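Local coordinates for structural PPIase-like protein L605 (PDB 2OSE), which is a homotrimeric cyclophilin of the Mimivirus virion that may catalyse peptidyl-prolyl cis-trans isomerisation and bind cyclosporin A, at residues G139-D144 with D164-V169; P15-D20 with Q49-K54; I149-I154 with K182-I187; E45-L50 with S145-T150. All blocks are in the same frame, centred on the assembly; numbering follows the deposited sequence.

Contact 1: G139-D144 with D164-V169; sequences GNRYYD and DRDQVV
The type I beta turn D164-Q167, just ahead of strand 168-175, is gripped by R141 and Y143 of segment 139-144. Y143 gives the one hydrogen bond of the contact. Its OH donates to D166 O over 2.7 Å. The bond falls on a lone pair in the carbonyl plane, with an angle of 128° at the carbonyl oxygen. D166 O also lies at the edge of the tyrosine ring, in its plane. R141 meets the side chain of the same aspartate in another way. Its chain bends at chi3 (91°), and the guanidinium lies almost flat against the carboxylate, the planes 22° apart. D166 OD1 sits over the centre of the guanidinium, 3.1 Å from R141 CZ. The salt bridge from R141 NE to D166 OD1 (3.2 Å) therefore rests on charge alone, as no N-H points at the oxygen. In the cyclophilin barrel, strands 141-142 and 168-175 both pair with strand 128-135, and this contact joins the segment at strand 141-142 to the turn leading into strand 168-175. D164 OD1 shapes the turn by accepting from D166 N at 2.8 Å, an Asx turn. Deeper down, V168 CG1 packs obliquely on Y143 CE1 at 3.8 Å. F40 meets the Y143 ring edge to face. Y190 of the second subunit packs on D164, D166 and Q167, and Q167 NE2 donates to A191 O of that subunit.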
loop_
_atom_site.group_PDB
_atom_site.type_symbol
_atom_site.label_atom_id
_atom_site.label_comp_id
_atom_site.label_asym_id
_atom_site.label_seq_id
_atom_site.Cartn_x
_atom_site.Cartn_y
_atom_site.Cartn_z
ATOM N N GLY A 139 9.654 -23.494 -2.372
ATOM C CA GLY A 139 10.814 -22.690 -2.688
ATOM C C GLY A 139 11.168 -22.788 -4.168
ATOM O O GLY A 139 12.239 -22.350 -4.573
ATOM N N ASN A 140 10.289 -23.376 -4.975
ATOM C CA ASN A 140 10.566 -23.508 -6.409
ATOM C C ASN A 140 10.099 -22.244 -7.172
ATOM O O ASN A 140 9.024 -21.728 -6.909
ATOM C CB ASN A 140 9.881 -24.746 -7.015
ATOM C CG ASN A 140 10.319 -26.089 -6.362
ATOM O OD1 ASN A 140 11.463 -26.268 -5.940
ATOM N ND2 ASN A 140 9.394 -27.035 -6.326
ATOM N N ARG A 141 10.908 -21.821 -8.143
ATOM C CA ARG A 141 10.667 -20.661 -9.013
ATOM C C ARG A 141 9.709 -20.943 -10.177
ATOM O O ARG A 141 9.844 -21.950 -10.874
ATOM C CB ARG A 141 12.039 -20.175 -9.517
ATOM C CG ARG A 141 12.043 -19.040 -10.554
ATOM C CD ARG A 141 13.433 -18.447 -10.711
ATOM N NE ARG A 141 14.258 -19.072 -11.767
ATOM C CZ ARG A 141 15.344 -19.838 -11.559
ATOM N NH1 ARG A 141 15.782 -20.102 -10.327
ATOM N NH2 ARG A 141 16.013 -20.340 -12.594
ATOM N N TYR A 142 8.744 -20.050 -10.383
ATOM C CA TYR A 142 7.807 -20.122 -11.508
ATOM C C TYR A 142 7.534 -18.720 -12.066
ATOM O O TYR A 142 7.869 -17.736 -11.441
ATOM C CB TYR A 142 6.475 -20.791 -11.130
ATOM C CG TYR A 142 6.578 -22.292 -10.862
ATOM C CD1 TYR A 142 6.625 -23.232 -11.924
ATOM C CD2 TYR A 142 6.655 -22.778 -9.547
ATOM C CE1 TYR A 142 6.738 -24.624 -11.663
ATOM C CE2 TYR A 142 6.778 -24.176 -9.281
ATOM C CZ TYR A 142 6.820 -25.073 -10.336
ATOM O OH TYR A 142 6.923 -26.421 -10.053
ATOM N N TYR A 143 6.902 -18.669 -13.234
ATOM C CA TYR A 143 6.541 -17.429 -13.886
ATOM C C TYR A 143 5.087 -17.473 -14.242
ATOM O O TYR A 143 4.450 -18.544 -14.258
ATOM C CB TYR A 143 7.410 -17.179 -15.121
ATOM C CG TYR A 143 8.857 -17.015 -14.776
ATOM C CD1 TYR A 143 9.403 -15.752 -14.567
ATOM C CD2 TYR A 143 9.689 -18.115 -14.648
ATOM C CE1 TYR A 143 10.718 -15.601 -14.245
ATOM C CE2 TYR A 143 11.003 -17.973 -14.313
ATOM C CZ TYR A 143 11.517 -16.716 -14.099
ATOM O OH TYR A 143 12.848 -16.554 -13.798
ATOM N N ASP A 144 4.544 -16.294 -14.497
ATOM C CA ASP A 144 3.176 -16.175 -14.936
ATOM C C ASP A 144 3.060 -14.974 -15.917
ATOM O O ASP A 144 4.043 -14.605 -16.592
ATOM C CB ASP A 144 2.195 -16.145 -13.716
ATOM C CG ASP A 144 2.510 -15.040 -12.694
ATOM O OD1 ASP A 144 3.195 -14.033 -13.057
ATOM O OD2 ASP A 144 2.052 -15.171 -11.508
ATOM N N ASP A 164 17.173 -9.425 -9.519
ATOM C CA ASP A 164 17.577 -10.814 -9.552
ATOM C C ASP A 164 17.762 -11.274 -11.009
ATOM O O ASP A 164 16.988 -10.899 -11.896
ATOM C CB ASP A 164 16.522 -11.662 -8.854
ATOM C CG ASP A 164 17.054 -13.025 -8.418
ATOM O OD1 ASP A 164 17.137 -13.922 -9.276
ATOM O OD2 ASP A 164 17.357 -13.202 -7.212
ATOM N N ARG A 165 18.807 -12.057 -11.251
ATOM C CA ARG A 165 19.017 -12.732 -12.546
ATOM C C ARG A 165 17.746 -13.453 -13.016
ATOM O O ARG A 165 17.526 -13.622 -14.227
ATOM C CB ARG A 165 20.174 -13.716 -12.388
ATOM C CG ARG A 165 20.345 -14.738 -13.470
ATOM C CD ARG A 165 21.496 -14.415 -14.407
ATOM N NE ARG A 165 21.616 -15.445 -15.447
ATOM C CZ ARG A 165 22.641 -15.537 -16.292
ATOM N NH1 ARG A 165 23.641 -14.652 -16.218
ATOM N NH2 ARG A 165 22.671 -16.504 -17.206
ATOM N N ASP A 166 16.901 -13.850 -12.060
ATOM C CA ASP A 166 15.639 -14.504 -12.362
ATOM C C ASP A 166 14.589 -13.553 -12.956
ATOM O O ASP A 166 13.518 -13.998 -13.345
ATOM C CB ASP A 166 15.035 -15.147 -11.108
ATOM C CG ASP A 166 15.842 -16.333 -10.585
ATOM O OD1 ASP A 166 16.601 -16.964 -11.362
ATOM O OD2 ASP A 166 15.674 -16.633 -9.375
ATOM N N GLN A 167 14.879 -12.255 -12.960
ATOM C CA GLN A 167 14.037 -11.270 -13.639
ATOM C C GLN A 167 14.437 -11.354 -15.101
ATOM O O GLN A 167 15.236 -10.554 -15.590
ATOM C CB GLN A 167 14.244 -9.875 -13.040
ATOM C CG GLN A 167 13.849 -9.772 -11.526
ATOM C CD GLN A 167 12.431 -9.297 -11.263
ATOM O OE1 GLN A 167 11.558 -9.365 -12.124
ATOM N NE2 GLN A 167 12.202 -8.781 -10.051
ATOM N N VAL A 168 13.882 -12.345 -15.783
ATOM C CA VAL A 168 14.399 -12.799 -17.091
ATOM C C VAL A 168 13.890 -11.985 -18.303
ATOM O O VAL A 168 12.690 -11.919 -18.557
ATOM C CB VAL A 168 14.119 -14.327 -17.292
ATOM C CG1 VAL A 168 12.616 -14.601 -17.321
ATOM C CG2 VAL A 168 14.782 -14.858 -18.612
ATOM N N VAL A 169 14.832 -11.389 -19.035
ATOM C CA VAL A 169 14.553 -10.588 -20.225
ATOM C C VAL A 169 14.061 -11.464 -21.388
ATOM O O VAL A 169 14.745 -12.418 -21.803
ATOM C CB VAL A 169 15.794 -9.789 -20.651
ATOM C CG1 VAL A 169 15.557 -8.981 -21.978
ATOM C CG2 VAL A 169 16.206 -8.864 -19.553
#

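Contact 2: P15-D20 with Q49-K54; sequences PRVYMD and QLTNGK
Helix 41-52, one of the helices that close the cyclophilin barrel, sets T51 of its last turn against V17 and M19 of strand 16-23. The CA atoms of V17 and T51 are 7.2 Å apart. T51 points its methyl group at the strand. T51 CG2 touches V17 CG1 at 3.6 Å and V17 CB at 3.7 Å, so the valine is met on one flank and the two side chains pass at a slant. A chi1 of -60° sets V17 CG1 beside its own backbone N, and this is the branch that meets T51. M19, two residues on, brings only the end of its chain near. That chain is extended beyond CG (chi2 171°) and crosses T51 at about a right angle. The methyl carbon M19 CE ends 4.1 Å from T51 OG1, a looser touch than that of the valine. F47, one turn earlier in the helix, also packs on V17 and M19. The helix ends at N52. G53 N still bonds to Q49 O at 3.1 Å, but G53 has left helical angles with a positive phi of 69°. N52 OD1 makes a weak hydrogen bond to A205 N. The contact is mainly apolar: T51 turns its methyl to V17, and M19 CE only grazes the hydroxyl oxygen, so fit rather than directed polar bonding joins them.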
loop_
_atom_site.group_PDB
_atom_site.type_symbol
_atom_site.label_atom_id
_atom_site.label_comp_id
_atom_site.label_asym_id
_atom_site.label_seq_id
_atom_site.Cartn_x
_atom_site.Cartn_y
_atom_site.Cartn_z
ATOM N N PRO A 15 8.191 -12.732 -32.237
ATOM C CA PRO A 15 6.860 -12.171 -32.373
ATOM C C PRO A 15 6.931 -10.690 -32.035
ATOM O O PRO A 15 7.755 -10.295 -31.239
ATOM C CB PRO A 15 6.045 -12.897 -31.293
ATOM C CG PRO A 15 6.837 -14.106 -30.958
ATOM C CD PRO A 15 8.264 -13.757 -31.176
ATOM N N ARG A 16 6.085 -9.883 -32.654
ATOM C CA ARG A 16 6.003 -8.470 -32.307
ATOM C C ARG A 16 4.613 -8.192 -31.858
ATOM O O ARG A 16 3.670 -8.697 -32.458
ATOM C CB ARG A 16 6.360 -7.591 -33.499
ATOM C CG ARG A 16 7.839 -7.637 -33.849
ATOM C CD ARG A 16 8.143 -6.805 -35.082
ATOM N NE ARG A 16 9.473 -7.132 -35.544
ATOM C CZ ARG A 16 10.545 -6.390 -35.371
ATOM N NH1 ARG A 16 10.447 -5.199 -34.838
ATOM N NH2 ARG A 16 11.734 -6.840 -35.789
ATOM N N VAL A 17 4.472 -7.386 -30.812
ATOM C CA VAL A 17 3.155 -7.088 -30.237
ATOM C C VAL A 17 3.073 -5.615 -29.902
ATOM O O VAL A 17 4.103 -4.935 -29.830
ATOM C CB VAL A 17 2.874 -7.899 -28.959
ATOM C CG1 VAL A 17 2.903 -9.428 -29.229
ATOM C CG2 VAL A 17 3.872 -7.491 -27.850
ATOM N N TYR A 18 1.853 -5.132 -29.682
ATOM C CA TYR A 18 1.614 -3.751 -29.258
ATOM C C TYR A 18 0.711 -3.679 -28.024
ATOM O O TYR A 18 -0.098 -4.586 -27.766
ATOM C CB TYR A 18 1.001 -2.929 -30.410
ATOM C CG TYR A 18 -0.266 -3.560 -30.986
ATOM C CD1 TYR A 18 -1.516 -3.242 -30.465
ATOM C CD2 TYR A 18 -0.200 -4.509 -32.030
ATOM C CE1 TYR A 18 -2.702 -3.845 -30.978
ATOM C CE2 TYR A 18 -1.376 -5.124 -32.526
ATOM C CZ TYR A 18 -2.613 -4.780 -31.988
ATOM O OH TYR A 18 -3.775 -5.381 -32.477
ATOM N N MET A 19 0.850 -2.581 -27.293
ATOM C CA MET A 19 0.023 -2.252 -26.137
ATOM C C MET A 19 -0.162 -0.736 -26.080
ATOM O O MET A 19 0.825 0.008 -25.872
ATOM C CB MET A 19 0.747 -2.618 -24.835
ATOM C CG MET A 19 0.613 -3.986 -24.374
ATOM S SD MET A 19 1.764 -4.275 -22.968
ATOM C CE MET A 19 1.400 -6.021 -22.884
ATOM N N ASP A 20 -1.411 -0.290 -26.173
ATOM C CA ASP A 20 -1.768 1.096 -25.763
ATOM C C ASP A 20 -1.608 1.258 -24.257
ATOM O O ASP A 20 -1.919 0.325 -23.497
ATOM C CB ASP A 20 -3.223 1.415 -26.110
ATOM C CG ASP A 20 -3.404 1.804 -27.520
ATOM O OD1 ASP A 20 -2.439 2.290 -28.169
ATOM O OD2 ASP A 20 -4.530 1.617 -28.014
ATOM N N GLN A 49 0.204 -14.852 -26.236
ATOM C CA GLN A 49 -1.210 -15.250 -26.315
ATOM C C GLN A 49 -2.107 -14.413 -25.440
ATOM O O GLN A 49 -3.293 -14.277 -25.714
ATOM C CB GLN A 49 -1.411 -16.741 -26.016
ATOM C CG GLN A 49 -0.627 -17.659 -26.924
ATOM C CD GLN A 49 -0.840 -17.381 -28.409
ATOM O OE1 GLN A 49 -1.926 -16.983 -28.843
ATOM N NE2 GLN A 49 0.200 -17.617 -29.198
ATOM N N LEU A 50 -1.546 -13.846 -24.375
ATOM C CA LEU A 50 -2.331 -12.941 -23.521
ATOM C C LEU A 50 -2.526 -11.598 -24.201
ATOM O O LEU A 50 -3.481 -10.879 -23.950
ATOM C CB LEU A 50 -1.631 -12.743 -22.189
ATOM C CG LEU A 50 -1.803 -13.930 -21.221
ATOM C CD1 LEU A 50 -1.064 -13.607 -19.947
ATOM C CD2 LEU A 50 -3.278 -14.144 -20.931
ATOM N N THR A 51 -1.576 -11.260 -25.052
ATOM C CA THR A 51 -1.661 -10.069 -25.841
ATOM C C THR A 51 -2.759 -10.234 -26.893
ATOM O O THR A 51 -3.558 -9.331 -27.114
ATOM C CB THR A 51 -0.279 -9.852 -26.433
ATOM O OG1 THR A 51 0.447 -8.973 -25.573
ATOM C CG2 THR A 51 -0.355 -9.361 -27.799
ATOM N N ASN A 52 -2.839 -11.417 -27.494
ATOM C CA ASN A 52 -3.954 -11.737 -28.392
ATOM C C ASN A 52 -5.343 -11.813 -27.766
ATOM O O ASN A 52 -6.332 -11.496 -28.440
ATOM C CB ASN A 52 -3.671 -12.982 -29.225
ATOM C CG ASN A 52 -3.472 -12.632 -30.679
ATOM O OD1 ASN A 52 -2.563 -11.876 -31.021
ATOM N ND2 ASN A 52 -4.368 -13.113 -31.537
ATOM N N GLY A 53 -5.412 -12.214 -26.495
ATOM C CA GLY A 53 -6.656 -12.144 -25.721
ATOM C C GLY A 53 -7.809 -13.072 -26.100
ATOM O O GLY A 53 -8.957 -12.800 -25.724
ATOM N N LYS A 54 -7.506 -14.162 -26.817
ATOM C CA LYS A 54 -8.531 -15.091 -27.370
ATOM C C LYS A 54 -8.733 -16.333 -26.497
ATOM O O LYS A 54 -9.763 -17.019 -26.571
ATOM C CB LYS A 54 -8.174 -15.528 -28.809
ATOM C CG LYS A 54 -7.721 -14.389 -29.747
ATOM C CD LYS A 54 -8.871 -13.681 -30.448
ATOM C CE LYS A 54 -8.876 -14.034 -31.926
ATOM N NZ LYS A 54 -9.316 -12.883 -32.788
#

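Contact 3: I149-I154 with K182-I187; sequences ITLDDI and KINSMI
L151, just after strand 147-150, packs against helix 177-186, a helix at one end of the cyclophilin barrel. The CA atoms of L151 and N184, the closest such pair of the two segments, are 6.7 Å apart. The tight part gathers round one methyl. L151 CD1 lies 3.3 Å from N184 OD1 and 3.8 Å from I187 CD1. The leucine and isoleucine reach toward each other tip to tip, while N184 crosses L151 at a slant. In N184, chi1 of -160° sends the amide toward L151, and chi2 of 52° turns OD1 to it. N184 OD1 also stands 4.0 Å from L151 CB, so it is near the stem of the leucine as well as its end. The polar need of that oxygen is met by another residue, since N87 N donates to N184 OD1. I90 fills in beside L151 and I183, and F198 packs on I187. The other side is looser. D152 comes no nearer the helix segment than 6.0 Å with its side chain, and the chain then leads off to the partly exposed D153. On the helix, the partly exposed S185 and M186 pack on D136 of the third subunit. Beyond L151 the chain makes a bond of its own. D152 OD1 accepts from D153 N at 2.6 Å, with the nitrogen 36° out of the carboxylate plane.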
loop_
_atom_site.group_PDB
_atom_site.type_symbol
_atom_site.label_atom_id
_atom_site.label_comp_id
_atom_site.label_asym_id
_atom_site.label_seq_id
_atom_site.Cartn_x
_atom_site.Cartn_y
_atom_site.Cartn_z
ATOM N N ILE A 149 8.786 -3.765 -17.463
ATOM C CA ILE A 149 9.521 -2.992 -18.487
ATOM C C ILE A 149 10.394 -1.970 -17.799
ATOM O O ILE A 149 9.925 -1.208 -16.911
ATOM C CB ILE A 149 8.531 -2.300 -19.510
ATOM C CG1 ILE A 149 7.642 -3.348 -20.193
ATOM C CG2 ILE A 149 9.294 -1.453 -20.534
ATOM C CD1 ILE A 149 6.613 -2.760 -21.136
ATOM N N THR A 150 11.662 -1.912 -18.205
ATOM C CA THR A 150 12.593 -0.951 -17.615
ATOM C C THR A 150 12.387 0.448 -18.191
ATOM O O THR A 150 12.193 0.613 -19.425
ATOM C CB THR A 150 14.090 -1.350 -17.809
ATOM O OG1 THR A 150 14.316 -1.711 -19.188
ATOM C CG2 THR A 150 14.472 -2.533 -16.918
ATOM N N LEU A 151 12.520 1.465 -17.318
ATOM C CA LEU A 151 12.325 2.880 -17.694
ATOM C C LEU A 151 13.649 3.553 -17.988
ATOM O O LEU A 151 13.684 4.676 -18.518
ATOM C CB LEU A 151 11.582 3.676 -16.601
ATOM C CG LEU A 151 10.162 3.209 -16.278
ATOM C CD1 LEU A 151 9.604 3.932 -15.043
ATOM C CD2 LEU A 151 9.188 3.358 -17.465
ATOM N N ASP A 152 14.749 2.880 -17.648
ATOM C CA ASP A 152 16.054 3.467 -17.902
ATOM C C ASP A 152 17.089 2.377 -18.083
ATOM O O ASP A 152 16.780 1.197 -17.886
ATOM C CB ASP A 152 16.454 4.375 -16.734
ATOM C CG ASP A 152 17.451 5.445 -17.144
ATOM O OD1 ASP A 152 18.001 5.409 -18.281
ATOM O OD2 ASP A 152 17.683 6.342 -16.327
ATOM N N ASP A 153 18.300 2.789 -18.481
ATOM C CA ASP A 153 19.490 1.939 -18.467
ATOM C C ASP A 153 19.943 1.811 -16.998
ATOM O O ASP A 153 19.593 2.644 -16.162
ATOM C CB ASP A 153 20.645 2.615 -19.236
ATOM C CG ASP A 153 20.336 2.850 -20.701
ATOM O OD1 ASP A 153 19.608 2.041 -21.330
ATOM O OD2 ASP A 153 20.850 3.860 -21.236
ATOM N N ILE A 154 20.730 0.787 -16.691
ATOM C CA ILE A 154 21.430 0.773 -15.399
ATOM C C ILE A 154 22.272 2.047 -15.266
ATOM O O ILE A 154 22.904 2.486 -16.225
ATOM C CB ILE A 154 22.340 -0.452 -15.230
ATOM C CG1 ILE A 154 21.520 -1.740 -15.156
ATOM C CG2 ILE A 154 23.185 -0.313 -13.961
ATOM C CD1 ILE A 154 22.350 -2.995 -14.825
ATOM N N LYS A 182 7.241 9.584 -20.780
ATOM C CA LYS A 182 6.051 10.265 -20.251
ATOM C C LYS A 182 5.628 9.661 -18.896
ATOM O O LYS A 182 5.377 10.389 -17.932
ATOM C CB LYS A 182 4.902 10.175 -21.249
ATOM C CG LYS A 182 5.066 11.096 -22.490
ATOM C CD LYS A 182 3.852 10.993 -23.424
ATOM C CE LYS A 182 4.070 11.936 -24.623
ATOM N NZ LYS A 182 2.856 11.916 -25.534
ATOM N N ILE A 183 5.537 8.326 -18.855
ATOM C CA ILE A 183 5.242 7.591 -17.614
ATOM C C ILE A 183 6.230 7.964 -16.508
ATOM O O ILE A 183 5.823 8.363 -15.405
ATOM C CB ILE A 183 5.227 6.038 -17.847
ATOM C CG1 ILE A 183 4.044 5.649 -18.755
ATOM C CG2 ILE A 183 5.131 5.306 -16.502
ATOM C CD1 ILE A 183 4.171 4.224 -19.385
ATOM N N ASN A 184 7.521 7.847 -16.820
ATOM C CA ASN A 184 8.583 8.163 -15.876
ATOM C C ASN A 184 8.539 9.589 -15.334
ATOM O O ASN A 184 8.777 9.813 -14.116
ATOM C CB ASN A 184 9.962 7.891 -16.487
ATOM C CG ASN A 184 10.997 7.746 -15.451
ATOM O OD1 ASN A 184 10.835 6.967 -14.521
ATOM N ND2 ASN A 184 12.093 8.519 -15.571
ATOM N N SER A 185 8.291 10.552 -16.222
ATOM C CA SER A 185 8.101 11.933 -15.753
ATOM C C SER A 185 6.939 12.036 -14.766
ATOM O O SER A 185 7.060 12.692 -13.758
ATOM C CB SER A 185 7.866 12.884 -16.907
ATOM O OG SER A 185 9.108 13.056 -17.576
ATOM N N MET A 186 5.812 11.405 -15.074
ATOM C CA MET A 186 4.635 11.518 -14.221
ATOM C C MET A 186 4.757 10.815 -12.879
ATOM O O MET A 186 3.943 11.073 -11.985
ATOM C CB MET A 186 3.405 11.032 -14.945
ATOM C CG MET A 186 3.055 11.921 -16.094
ATOM S SD MET A 186 1.523 11.402 -16.795
ATOM C CE MET A 186 2.120 10.256 -18.003
ATOM N N ILE A 187 5.750 9.939 -12.732
ATOM C CA ILE A 187 5.973 9.251 -11.479
ATOM C C ILE A 187 7.172 9.780 -10.679
ATOM O O ILE A 187 7.588 9.146 -9.723
ATOM C CB ILE A 187 5.985 7.679 -11.598
ATOM C CG1 ILE A 187 7.203 7.163 -12.381
ATOM C CG2 ILE A 187 4.621 7.174 -12.177
ATOM C CD1 ILE A 187 7.246 5.598 -12.501
#

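Contact 4: E45-L50 with S145-T150; sequences ENFVQL and STFMIT
Aromatic packing between F47 and F147 carries much of this contact. The edge of F47 points at the face of F147 in a T-shaped pair. The ring centroids are 5.2 Å apart and the planes stand at 86°. The leading atom is F47 CE1, which sits above F147 toward the rim of the ring, 3.6 Å from F147 CD2. F47 leaves the helix with CG anti to the backbone N (chi1 -171°), which carries the ring across to the strand. Y76 adds a third ring, edge to face with F147 and at about 45° to F47. All this lies close to the centre of the chain, inside the cyclophilin beta barrel. Helix 41-52 covers an end of that barrel, and strand 147-150 forms part of its wall, between strands 89-92 and 128-135. Aliphatic contact comes next. L50 CD1 presses on S145 CB at 3.4 Å, tighter than usual for two carbons. Polar groups pass close without bonding across the contact. N46 ND2 lies 3.6 Å from S145 N, too far and wrongly matched for a bond. N46 OD1 instead accepts from V106 N. S145 OG is buried, and is held by hydrogen bonds with G93 O and G104 N, while S145 O bonds to Y76 OH.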
loop_
_atom_site.group_PDB
_atom_site.type_symbol
_atom_site.label_atom_id
_atom_site.label_comp_id
_atom_site.label_asym_id
_atom_site.label_seq_id
_atom_site.Cartn_x
_atom_site.Cartn_y
_atom_site.Cartn_z
ATOM N N GLU A 45 5.494 -17.384 -25.190
ATOM C CA GLU A 45 4.184 -17.771 -25.718
ATOM C C GLU A 45 3.024 -17.340 -24.832
ATOM O O GLU A 45 2.003 -16.877 -25.330
ATOM C CB GLU A 45 4.111 -19.285 -26.083
ATOM C CG GLU A 45 5.018 -19.681 -27.248
ATOM C CD GLU A 45 4.694 -18.994 -28.602
ATOM O OE1 GLU A 45 3.533 -18.610 -28.873
ATOM O OE2 GLU A 45 5.637 -18.856 -29.410
ATOM N N ASN A 46 3.195 -17.442 -23.512
ATOM C CA ASN A 46 2.159 -16.962 -22.614
ATOM C C ASN A 46 1.967 -15.451 -22.787
ATOM O O ASN A 46 0.853 -14.989 -22.888
ATOM C CB ASN A 46 2.521 -17.286 -21.155
ATOM C CG ASN A 46 1.433 -16.874 -20.166
ATOM O OD1 ASN A 46 0.251 -17.221 -20.333
ATOM N ND2 ASN A 46 1.834 -16.143 -19.110
ATOM N N PHE A 47 3.063 -14.699 -22.843
ATOM C CA PHE A 47 2.971 -13.251 -23.065
ATOM C C PHE A 47 2.239 -12.938 -24.368
ATOM O O PHE A 47 1.261 -12.189 -24.368
ATOM C CB PHE A 47 4.350 -12.587 -23.054
ATOM C CG PHE A 47 4.286 -11.071 -23.070
ATOM C CD1 PHE A 47 4.238 -10.349 -21.873
ATOM C CD2 PHE A 47 4.265 -10.365 -24.286
ATOM C CE1 PHE A 47 4.153 -8.950 -21.871
ATOM C CE2 PHE A 47 4.181 -8.955 -24.299
ATOM C CZ PHE A 47 4.140 -8.249 -23.095
ATOM N N VAL A 48 2.703 -13.518 -25.478
ATOM C CA VAL A 48 2.047 -13.279 -26.771
ATOM C C VAL A 48 0.564 -13.691 -26.807
ATOM O O VAL A 48 -0.268 -12.957 -27.347
ATOM C CB VAL A 48 2.845 -13.913 -27.972
ATOM C CG1 VAL A 48 2.132 -13.674 -29.277
ATOM C CG2 VAL A 48 4.234 -13.352 -28.076
ATOM N N GLN A 49 0.204 -14.852 -26.236
ATOM C CA GLN A 49 -1.210 -15.250 -26.315
ATOM C C GLN A 49 -2.107 -14.413 -25.440
ATOM O O GLN A 49 -3.293 -14.277 -25.714
ATOM C CB GLN A 49 -1.411 -16.741 -26.016
ATOM C CG GLN A 49 -0.627 -17.659 -26.924
ATOM C CD GLN A 49 -0.840 -17.381 -28.409
ATOM O OE1 GLN A 49 -1.926 -16.983 -28.843
ATOM N NE2 GLN A 49 0.200 -17.617 -29.198
ATOM N N LEU A 50 -1.546 -13.846 -24.375
ATOM C CA LEU A 50 -2.331 -12.941 -23.521
ATOM C C LEU A 50 -2.526 -11.598 -24.201
ATOM O O LEU A 50 -3.481 -10.879 -23.950
ATOM C CB LEU A 50 -1.631 -12.743 -22.189
ATOM C CG LEU A 50 -1.803 -13.930 -21.221
ATOM C CD1 LEU A 50 -1.064 -13.607 -19.947
ATOM C CD2 LEU A 50 -3.278 -14.144 -20.931
ATOM N N SER A 145 1.867 -14.400 -15.992
ATOM C CA SER A 145 1.571 -13.215 -16.800
ATOM C C SER A 145 2.242 -11.901 -16.340
ATOM O O SER A 145 2.193 -10.898 -17.073
ATOM C CB SER A 145 0.057 -13.023 -16.818
ATOM O OG SER A 145 -0.445 -12.901 -15.485
ATOM N N THR A 146 2.809 -11.901 -15.127
ATOM C CA THR A 146 3.479 -10.743 -14.525
ATOM C C THR A 146 4.770 -10.341 -15.246
ATOM O O THR A 146 5.701 -11.128 -15.375
ATOM C CB THR A 146 3.828 -10.979 -13.018
ATOM O OG1 THR A 146 2.669 -11.508 -12.346
ATOM C CG2 THR A 146 4.254 -9.639 -12.345
ATOM N N PHE A 147 4.817 -9.096 -15.710
ATOM C CA PHE A 147 5.916 -8.679 -16.557
ATOM C C PHE A 147 6.394 -7.283 -16.165
ATOM O O PHE A 147 5.642 -6.494 -15.619
ATOM C CB PHE A 147 5.494 -8.753 -18.051
ATOM C CG PHE A 147 4.547 -7.645 -18.482
ATOM C CD1 PHE A 147 5.043 -6.384 -18.816
ATOM C CD2 PHE A 147 3.184 -7.864 -18.553
ATOM C CE1 PHE A 147 4.200 -5.382 -19.221
ATOM C CE2 PHE A 147 2.309 -6.856 -18.963
ATOM C CZ PHE A 147 2.824 -5.626 -19.293
ATOM N N MET A 148 7.645 -6.988 -16.475
ATOM C CA MET A 148 8.274 -5.745 -16.130
ATOM C C MET A 148 8.851 -5.100 -17.394
ATOM O O MET A 148 9.376 -5.795 -18.250
ATOM C CB MET A 148 9.428 -6.062 -15.183
ATOM C CG MET A 148 10.200 -4.845 -14.686
ATOM S SD MET A 148 11.644 -5.255 -13.695
ATOM C CE MET A 148 10.807 -5.730 -12.144
ATOM N N ILE A 149 8.786 -3.765 -17.463
ATOM C CA ILE A 149 9.521 -2.992 -18.487
ATOM C C ILE A 149 10.394 -1.970 -17.799
ATOM O O ILE A 149 9.925 -1.208 -16.911
ATOM C CB ILE A 149 8.531 -2.300 -19.510
ATOM C CG1 ILE A 149 7.642 -3.348 -20.193
ATOM C CG2 ILE A 149 9.294 -1.453 -20.534
ATOM C CD1 ILE A 149 6.613 -2.760 -21.136
ATOM N N THR A 150 11.662 -1.912 -18.205
ATOM C CA THR A 150 12.593 -0.951 -17.615
ATOM C C THR A 150 12.387 0.448 -18.191
ATOM O O THR A 150 12.193 0.613 -19.425
ATOM C CB THR A 150 14.090 -1.350 -17.809
ATOM O OG1 THR A 150 14.316 -1.711 -19.188
ATOM C CG2 THR A 150 14.472 -2.533 -16.918
#

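The four contacts spread over one cyclophilin barrel. Contacts 2 and 4 are neighbours, with centres about 9 Å apart. They share Q49 and L50 of helix 41-52, and M19 CE also touches the F147 ring. Contact 4 passes strand 147-150 on to contact 3, whose centre is about 18 Å away. Contact 1 has its centre about 13 Å from that of contact 4 and touches it where D144 meets N46. Its centre is about 21 to 22 Å from those of contacts 2 and 3. Along the chain, contact 2 closes before contacts 1 and 3 open. Contact 4 begins where contact 2 ends. Contact 1 interleaves with both 3 and 4. Contacts 1 and 4 touch the second subunit and contact 3 the third; contact 2 touches neither.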